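Side-chain contact in Lmo0651 protein (Listeria monocytogenes serovar 1/2a, PDB 6EP3), which is a GntR-family transcription factor that controls expression of the Agr system of Listeria monocytogenes and mediates virulence, probably by binding regulatory DNA: residues 3-7 against 8-12. Sequence-based numbering, arbitrary orientation.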
ATOM      1  N   ASN B   3     -14.411   2.132  24.085  1.00105.05           N
ATOM      2  CA  ASN B   3     -15.595   2.614  24.787  1.00103.73           C
ATOM      3  C   ASN B   3     -16.640   1.520  25.010  1.00104.18           C
ATOM      4  O   ASN B   3     -17.339   1.519  26.023  1.00106.41           O
ATOM      5  CB  ASN B   3     -16.222   3.782  24.020  1.00104.68           C
ATOM      6  CG  ASN B   3     -16.977   4.730  24.925  1.00104.14           C
ATOM      7  OD1 ASN B   3     -16.764   4.747  26.138  1.00105.10           O
ATOM      8  ND2 ASN B   3     -17.868   5.521  24.343  1.00103.83           N
ATOM      9  N   LYS B   4     -16.736   0.591  24.061  1.00101.89           N
ATOM     10  CA  LYS B   4     -17.730  -0.474  24.116  1.00 98.86           C
ATOM     11  C   LYS B   4     -17.137  -1.680  23.383  1.00100.23           C
ATOM     12  O   LYS B   4     -17.585  -2.069  22.298  1.00105.24           O
ATOM     13  CB  LYS B   4     -19.062   0.037  23.545  1.00 97.74           C
ATOM     14  CG  LYS B   4     -20.043   0.452  24.660  1.00102.19           C
ATOM     15  CD  LYS B   4     -21.294   1.118  24.123  1.00100.17           C
ATOM     16  CE  LYS B   4     -22.519   0.703  24.909  1.00101.69           C
ATOM     17  NZ  LYS B   4     -22.137   0.366  26.315  1.00101.35           N
ATOM     18  N   PHE B   5     -16.119  -2.288  23.995  1.00 96.21           N
ATOM     19  CA  PHE B   5     -15.362  -3.367  23.378  1.00 88.00           C
ATOM     20  C   PHE B   5     -16.036  -4.716  23.581  1.00 88.50           C
ATOM     21  O   PHE B   5     -16.779  -4.931  24.544  1.00 83.38           O
ATOM     22  CB  PHE B   5     -13.945  -3.410  23.953  1.00 88.04           C
ATOM     23  CG  PHE B   5     -13.164  -2.151  23.720  1.00 91.19           C
ATOM     24  CD1 PHE B   5     -12.803  -1.349  24.790  1.00 93.97           C
ATOM     25  CD2 PHE B   5     -12.797  -1.762  22.441  1.00 85.08           C
ATOM     26  CE1 PHE B   5     -12.086  -0.185  24.594  1.00 93.43           C
ATOM     27  CE2 PHE B   5     -12.079  -0.595  22.236  1.00 83.37           C
ATOM     28  CZ  PHE B   5     -11.723   0.193  23.315  1.00 86.12           C
ATOM     29  N   LYS B   6     -15.772  -5.623  22.638  1.00 90.23           N
ATOM     30  CA  LYS B   6     -16.268  -6.987  22.687  1.00 88.89           C
ATOM     31  C   LYS B   6     -15.176  -8.032  22.837  1.00 79.99           C
ATOM     32  O   LYS B   6     -15.485  -9.162  23.225  1.00 78.33           O
ATOM     33  CB  LYS B   6     -17.081  -7.312  21.422  1.00 91.68           C
ATOM     34  CG  LYS B   6     -18.267  -6.397  21.191  1.00 91.88           C
ATOM     35  CD  LYS B   6     -19.451  -6.857  22.022  1.00 98.82           C
ATOM     36  CE  LYS B   6     -20.773  -6.612  21.314  1.00102.36           C
ATOM     37  NZ  LYS B   6     -21.892  -6.482  22.290  1.00102.69           N
ATOM     38  N   THR B   7     -13.921  -7.694  22.548  1.00 74.95           N
ATOM     39  CA  THR B   7     -12.804  -8.610  22.721  1.00 77.62           C
ATOM     40  C   THR B   7     -11.665  -7.904  23.442  1.00 78.83           C
ATOM     41  O   THR B   7     -11.531  -6.679  23.374  1.00 76.94           O
ATOM     42  CB  THR B   7     -12.278  -9.142  21.379  1.00 67.88           C
ATOM     43  OG1 THR B   7     -11.561  -8.100  20.708  1.00 72.16           O
ATOM     44  CG2 THR B   7     -13.420  -9.618  20.494  1.00 59.03           C
ATOM     45  N   LEU B   8     -10.827  -8.694  24.117  1.00 76.15           N
ATOM     46  CA  LEU B   8      -9.693  -8.111  24.824  1.00 74.51           C
ATOM     47  C   LEU B   8      -8.622  -7.634  23.854  1.00 78.41           C
ATOM     48  O   LEU B   8      -7.943  -6.636  24.126  1.00 81.07           O
ATOM     49  CB  LEU B   8      -9.104  -9.118  25.812  1.00 70.01           C
ATOM     50  CG  LEU B   8      -7.900  -8.604  26.602  1.00 72.45           C
ATOM     51  CD1 LEU B   8      -8.292  -7.379  27.407  1.00 75.61           C
ATOM     52  CD2 LEU B   8      -7.339  -9.681  27.511  1.00 75.80           C
ATOM     53  N   ASP B   9      -8.472  -8.311  22.714  1.00 77.91           N
ATOM     54  CA  ASP B   9      -7.463  -7.908  21.741  1.00 80.75           C
ATOM     55  C   ASP B   9      -7.741  -6.506  21.215  1.00 80.48           C
ATOM     56  O   ASP B   9      -6.924  -5.591  21.381  1.00 86.02           O
ATOM     57  CB  ASP B   9      -7.403  -8.913  20.589  1.00 80.30           C
ATOM     58  CG  ASP B   9      -6.889 -10.273  21.023  1.00 86.85           C
ATOM     59  OD1 ASP B   9      -7.555 -11.284  20.720  1.00 91.77           O
ATOM     60  OD2 ASP B   9      -5.816 -10.332  21.659  1.00 87.54           O
ATOM     61  N   LYS B  10      -8.910  -6.312  20.597  1.00 74.36           N
ATOM     62  CA  LYS B  10      -9.201  -5.028  19.968  1.00 79.79           C
ATOM     63  C   LYS B  10      -9.090  -3.885  20.973  1.00 80.32           C
ATOM     64  O   LYS B  10      -8.424  -2.881  20.700  1.00 91.79           O
ATOM     65  CB  LYS B  10     -10.574  -5.072  19.280  1.00 81.83           C
ATOM     66  CG  LYS B  10     -11.782  -4.652  20.102  1.00 91.01           C
ATOM     67  CD  LYS B  10     -12.840  -4.001  19.216  1.00 95.38           C
ATOM     68  CE  LYS B  10     -14.158  -3.822  19.951  1.00 96.08           C
ATOM     69  NZ  LYS B  10     -15.019  -5.031  19.888  1.00 92.02           N
ATOM     70  N   MET B  11      -9.660  -4.056  22.170  1.00 83.56           N
ATOM     71  CA  MET B  11      -9.481  -3.088  23.248  1.00 80.75           C
ATOM     72  C   MET B  11      -8.024  -2.668  23.349  1.00 71.10           C
ATOM     73  O   MET B  11      -7.686  -1.491  23.175  1.00 73.64           O
ATOM     74  CB  MET B  11      -9.956  -3.677  24.580  1.00 78.94           C
ATOM     75  CG  MET B  11      -9.489  -2.878  25.792  1.00 86.62           C
ATOM     76  SD  MET B  11      -9.865  -3.660  27.375  1.00101.60           S
ATOM     77  CE  MET B  11     -11.558  -3.123  27.621  1.00100.31           C
ATOM     78  N   VAL B  12      -7.143  -3.640  23.595  1.00 70.05           N
ATOM     79  CA  VAL B  12      -5.729  -3.324  23.775  1.00 70.90           C
ATOM     80  C   VAL B  12      -5.221  -2.570  22.558  1.00 75.48           C
ATOM     81  O   VAL B  12      -4.637  -1.483  22.672  1.00 78.04           O
ATOM     82  CB  VAL B  12      -4.920  -4.609  24.020  1.00 65.56           C
ATOM     83  CG1 VAL B  12      -3.437  -4.356  23.798  1.00 69.94           C
ATOM     84  CG2 VAL B  12      -5.172  -5.127  25.415  1.00 62.97           C
TER
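The F5 ring lies with one face against M11, at the first turn of helix 8-21. M11 CA sits over the middle of the ring, 3.6 Å from its centroid and 11° off the normal, a CH-pi contact. The M11 side chain crosses F5 at about a right angle. The bend at chi3 (-84°) carries M11 CE to 3.6 Å from F5 CD1. M11 SD is 5.4 Å from the F5 centroid and oblique, a Met-aromatic contact. The K10 side chain runs obliquely to F5 and brings K10 CE to the ring edge, near the plane, 3.5 Å from F5 CD2. The K10 amine ends beside the K6 backbone, where both K10 NZ and K6 N are donors and no bond forms. T7 is the N-cap of the helix. Its OG1 lies between the backbone N and the carbonyl carbon, and T7 OG1 accepts from K10 N at 3.2 Å and 160°. M11 N to T7 O is a weak i to i+4 backbone bond. L8 and V12 touch V42, in the loop between helices 33-40 and 44-56 of the probable DNA-binding domain. T7 thus satisfies a helix-start N-H, while F5 shields apolar surface of M11; crystal neighbours may help set the tail's course.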